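Local coordinates for protein-L-isoaspartate O-methyltransferase beta-aspartate methyltransferase (PDB 2PBF) that probably repairs aged proteins by transferring a methyl group from S-adenosylmethionine to the free alpha-carboxyl group of L-isoaspartyl residues, at residues 83-88 against 164-169. Numbering follows the deposited sequence.
Sequences RAIDVG and DAIHVG. With SAH (S-adenosyl-L-homocysteine), chain C.
Arg83 O takes two N-H groups, a bond from Ala165 N at 3.2 Å and a weak, bent one from Asp164 N. The Asp164 carboxylate turns back on the same residue: OD2 receives Arg83 N at 2.8 Å through its anti lone pair, while the guanidinium of Arg83 leads away to the carbonyls of Leu160 and Leu162. From here the two strands run nearly parallel, and Ile85 and Val87 each give and accept one backbone bond. On one face Asp86 and His167 lie side by side, both with CG anti to the backbone N (chi1 -176° and 173°), which brings both groups over that face, with OD1 at the ring edge, 2.9 Å from ND1. The ring donates nearly in its own plane but reaches OD1 from the syn side, 35° out of the carboxylate plane; Thr95 holds OD2. On the other face Ile85 CG2 packs against Ile166 CG1 at 3.7 Å, and Val87 CG1 against Val168 CG1 at 3.8 Å, with Leu179 over Val87, Ile166 and Val168. A glycine follows each strand: Gly88 CA lies 3.2 Å from SAH O4' and Gly169 also lines the pocket, placing SAH at the strands' carboxyl ends, as in Rossmann-like class I methyltransferases.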
ATOM      1  N   ARG A  83      -7.952  -1.226 -10.718  1.00 29.79           N
ATOM      2  CA  ARG A  83      -8.122  -0.197  -9.702  1.00 28.41           C
ATOM      3  C   ARG A  83      -7.599  -0.705  -8.352  1.00 27.23           C
ATOM      4  O   ARG A  83      -8.014  -1.767  -7.875  1.00 26.84           O
ATOM      5  CB  ARG A  83      -9.589   0.202  -9.583  1.00 27.81           C
ATOM      6  CG  ARG A  83     -10.247   0.554 -10.915  1.00 28.96           C
ATOM      7  CD  ARG A  83     -11.645   1.108 -10.720  1.00 27.83           C
ATOM      8  NE  ARG A  83     -11.665   2.525 -10.330  1.00 30.95           N
ATOM      9  CZ  ARG A  83     -12.258   3.002  -9.239  1.00 32.21           C
ATOM     10  NH1 ARG A  83     -12.882   2.178  -8.387  1.00 31.91           N
ATOM     11  NH2 ARG A  83     -12.218   4.300  -8.992  1.00 31.27           N
ATOM     12  N   ALA A  84      -6.696   0.068  -7.760  1.00 26.45           N
ATOM     13  CA  ALA A  84      -6.050  -0.247  -6.466  1.00 25.62           C
ATOM     14  C   ALA A  84      -6.249   0.908  -5.480  1.00 26.15           C
ATOM     15  O   ALA A  84      -6.350   2.073  -5.871  1.00 26.38           O
ATOM     16  CB  ALA A  84      -4.557  -0.498  -6.672  1.00 25.21           C
ATOM     17  N   ILE A  85      -6.339   0.576  -4.196  1.00 26.97           N
ATOM     18  CA  ILE A  85      -6.410   1.580  -3.141  1.00 27.42           C
ATOM     19  C   ILE A  85      -5.421   1.194  -2.039  1.00 27.23           C
ATOM     20  O   ILE A  85      -5.332   0.026  -1.645  1.00 26.86           O
ATOM     21  CB  ILE A  85      -7.880   1.825  -2.617  1.00 27.11           C
ATOM     22  CG1 ILE A  85      -7.906   2.845  -1.471  1.00 28.87           C
ATOM     23  CG2 ILE A  85      -8.602   0.496  -2.246  1.00 28.34           C
ATOM     24  CD1 ILE A  85      -9.331   3.340  -1.151  1.00 27.99           C
ATOM     25  N   ASP A  86      -4.653   2.182  -1.597  1.00 26.39           N
ATOM     26  CA  ASP A  86      -3.670   2.003  -0.538  1.00 26.62           C
ATOM     27  C   ASP A  86      -4.227   2.732   0.654  1.00 26.76           C
ATOM     28  O   ASP A  86      -4.282   3.981   0.675  1.00 27.39           O
ATOM     29  CB  ASP A  86      -2.318   2.586  -0.956  1.00 26.04           C
ATOM     30  CG  ASP A  86      -1.221   2.355   0.059  1.00 26.58           C
ATOM     31  OD1 ASP A  86      -1.361   1.498   0.948  1.00 28.59           O
ATOM     32  OD2 ASP A  86      -0.168   3.037  -0.045  1.00 27.69           O
ATOM     33  N   VAL A  87      -4.660   1.954   1.635  1.00 25.82           N
ATOM     34  CA  VAL A  87      -5.273   2.512   2.817  1.00 26.82           C
ATOM     35  C   VAL A  87      -4.201   2.719   3.890  1.00 26.54           C
ATOM     36  O   VAL A  87      -3.678   1.752   4.435  1.00 25.52           O
ATOM     37  CB  VAL A  87      -6.379   1.575   3.381  1.00 25.97           C
ATOM     38  CG1 VAL A  87      -6.982   2.185   4.690  1.00 25.92           C
ATOM     39  CG2 VAL A  87      -7.478   1.318   2.320  1.00 27.15           C
ATOM     40  N   GLY A  88      -3.900   3.981   4.194  1.00 27.51           N
ATOM     41  CA  GLY A  88      -2.845   4.332   5.150  1.00 26.23           C
ATOM     42  C   GLY A  88      -1.585   4.532   4.356  1.00 26.48           C
ATOM     43  O   GLY A  88      -0.556   3.883   4.608  1.00 27.15           O
ATOM     44  N   ASP A 164      -9.712  -3.814  -7.484  1.00 30.30           N
ATOM     45  CA  ASP A 164      -9.114  -5.111  -7.714  1.00 30.68           C
ATOM     46  C   ASP A 164      -8.055  -5.425  -6.654  1.00 30.02           C
ATOM     47  O   ASP A 164      -7.783  -6.596  -6.367  1.00 30.31           O
ATOM     48  CB  ASP A 164      -8.532  -5.145  -9.112  1.00 30.31           C
ATOM     49  CG  ASP A 164      -9.547  -4.704 -10.162  1.00 34.45           C
ATOM     50  OD1 ASP A 164     -10.482  -5.497 -10.449  1.00 34.39           O
ATOM     51  OD2 ASP A 164      -9.427  -3.566 -10.681  1.00 33.92           O
ATOM     52  N   ALA A 165      -7.483  -4.381  -6.062  1.00 29.64           N
ATOM     53  CA  ALA A 165      -6.445  -4.535  -5.038  1.00 28.66           C
ATOM     54  C   ALA A 165      -6.622  -3.509  -3.943  1.00 28.79           C
ATOM     55  O   ALA A 165      -6.725  -2.299  -4.219  1.00 27.91           O
ATOM     56  CB  ALA A 165      -5.075  -4.420  -5.654  1.00 28.96           C
ATOM     57  N   ILE A 166      -6.696  -3.998  -2.699  1.00 27.82           N
ATOM     58  CA  ILE A 166      -6.790  -3.128  -1.532  1.00 27.76           C
ATOM     59  C   ILE A 166      -5.667  -3.449  -0.565  1.00 27.58           C
ATOM     60  O   ILE A 166      -5.558  -4.556  -0.068  1.00 27.69           O
ATOM     61  CB  ILE A 166      -8.169  -3.227  -0.783  1.00 27.91           C
ATOM     62  CG1 ILE A 166      -9.337  -3.110  -1.786  1.00 29.81           C
ATOM     63  CG2 ILE A 166      -8.223  -2.162   0.358  1.00 27.17           C
ATOM     64  CD1 ILE A 166     -10.737  -3.013  -1.165  1.00 28.80           C
ATOM     65  N   HIS A 167      -4.817  -2.480  -0.313  1.00 28.19           N
ATOM     66  CA  HIS A 167      -3.756  -2.684   0.634  1.00 28.62           C
ATOM     67  C   HIS A 167      -4.042  -1.808   1.824  1.00 28.75           C
ATOM     68  O   HIS A 167      -4.387  -0.638   1.688  1.00 28.64           O
ATOM     69  CB  HIS A 167      -2.405  -2.355   0.028  1.00 29.17           C
ATOM     70  CG  HIS A 167      -1.299  -2.386   1.024  1.00 30.46           C
ATOM     71  ND1 HIS A 167      -0.869  -1.258   1.687  1.00 30.93           N
ATOM     72  CD2 HIS A 167      -0.574  -3.416   1.517  1.00 31.92           C
ATOM     73  CE1 HIS A 167       0.083  -1.588   2.537  1.00 30.24           C
ATOM     74  NE2 HIS A 167       0.287  -2.889   2.444  1.00 33.42           N
ATOM     75  N   VAL A 168      -3.928  -2.386   3.007  1.00 29.09           N
ATOM     76  CA  VAL A 168      -4.151  -1.611   4.190  1.00 28.71           C
ATOM     77  C   VAL A 168      -2.870  -1.707   5.013  1.00 28.61           C
ATOM     78  O   VAL A 168      -2.482  -2.792   5.419  1.00 27.43           O
ATOM     79  CB  VAL A 168      -5.368  -2.146   4.972  1.00 29.17           C
ATOM     80  CG1 VAL A 168      -5.776  -1.167   6.016  1.00 29.50           C
ATOM     81  CG2 VAL A 168      -6.547  -2.463   4.011  1.00 27.85           C
ATOM     82  N   GLY A 169      -2.239  -0.559   5.264  1.00 27.66           N
ATOM     83  CA  GLY A 169      -0.912  -0.540   5.878  1.00 28.61           C
ATOM     84  C   GLY A 169      -0.942  -0.256   7.379  1.00 29.17           C
ATOM     85  O   GLY A 169       0.060   0.173   7.938  1.00 28.85           O
TER
HETATM   86  N   SAH C 301       2.242   2.109   3.616  1.00 26.69           N
HETATM   87  CA  SAH C 301       2.739   3.109   4.595  1.00 25.82           C
HETATM   88  CB  SAH C 301       2.375   2.659   5.987  1.00 25.87           C
HETATM   89  CG  SAH C 301       2.446   3.858   6.923  1.00 26.37           C
HETATM   90  SD  SAH C 301       2.008   3.410   8.605  1.00 30.06           S
HETATM   91  C   SAH C 301       4.243   3.375   4.484  1.00 26.11           C
HETATM   92  O   SAH C 301       5.012   2.417   4.377  1.00 24.73           O
HETATM   93  OXT SAH C 301       4.702   4.546   4.494  1.00 24.57           O
HETATM   94  C5' SAH C 301       0.215   3.367   8.363  1.00 30.80           C
HETATM   95  C4' SAH C 301      -0.443   4.694   7.980  1.00 30.88           C
HETATM   96  O4' SAH C 301      -1.822   4.527   8.155  1.00 32.06           O
HETATM   97  C3' SAH C 301      -0.061   5.920   8.798  1.00 30.09           C
HETATM   98  O3' SAH C 301       0.482   6.902   7.930  1.00 28.25           O
HETATM   99  C2' SAH C 301      -1.361   6.374   9.443  1.00 30.61           C
HETATM  100  O2' SAH C 301      -1.462   7.779   9.518  1.00 30.16           O
HETATM  101  C1' SAH C 301      -2.386   5.783   8.497  1.00 30.67           C
HETATM  102  N9  SAH C 301      -3.721   5.515   9.075  1.00 31.12           N
HETATM  103  C8  SAH C 301      -3.979   5.045  10.331  1.00 31.73           C
HETATM  104  N7  SAH C 301      -5.317   4.884  10.451  1.00 32.36           N
HETATM  105  C5  SAH C 301      -5.924   5.266   9.305  1.00 29.82           C
HETATM  106  C6  SAH C 301      -7.265   5.331   8.911  1.00 31.26           C
HETATM  107  N6  SAH C 301      -8.264   4.983   9.711  1.00 29.90           N
HETATM  108  N1  SAH C 301      -7.572   5.742   7.639  1.00 32.96           N
HETATM  109  C2  SAH C 301      -6.562   6.119   6.774  1.00 30.97           C
HETATM  110  N3  SAH C 301      -5.256   6.061   7.192  1.00 30.07           N
HETATM  111  C4  SAH C 301      -4.929   5.644   8.434  1.00 29.94           C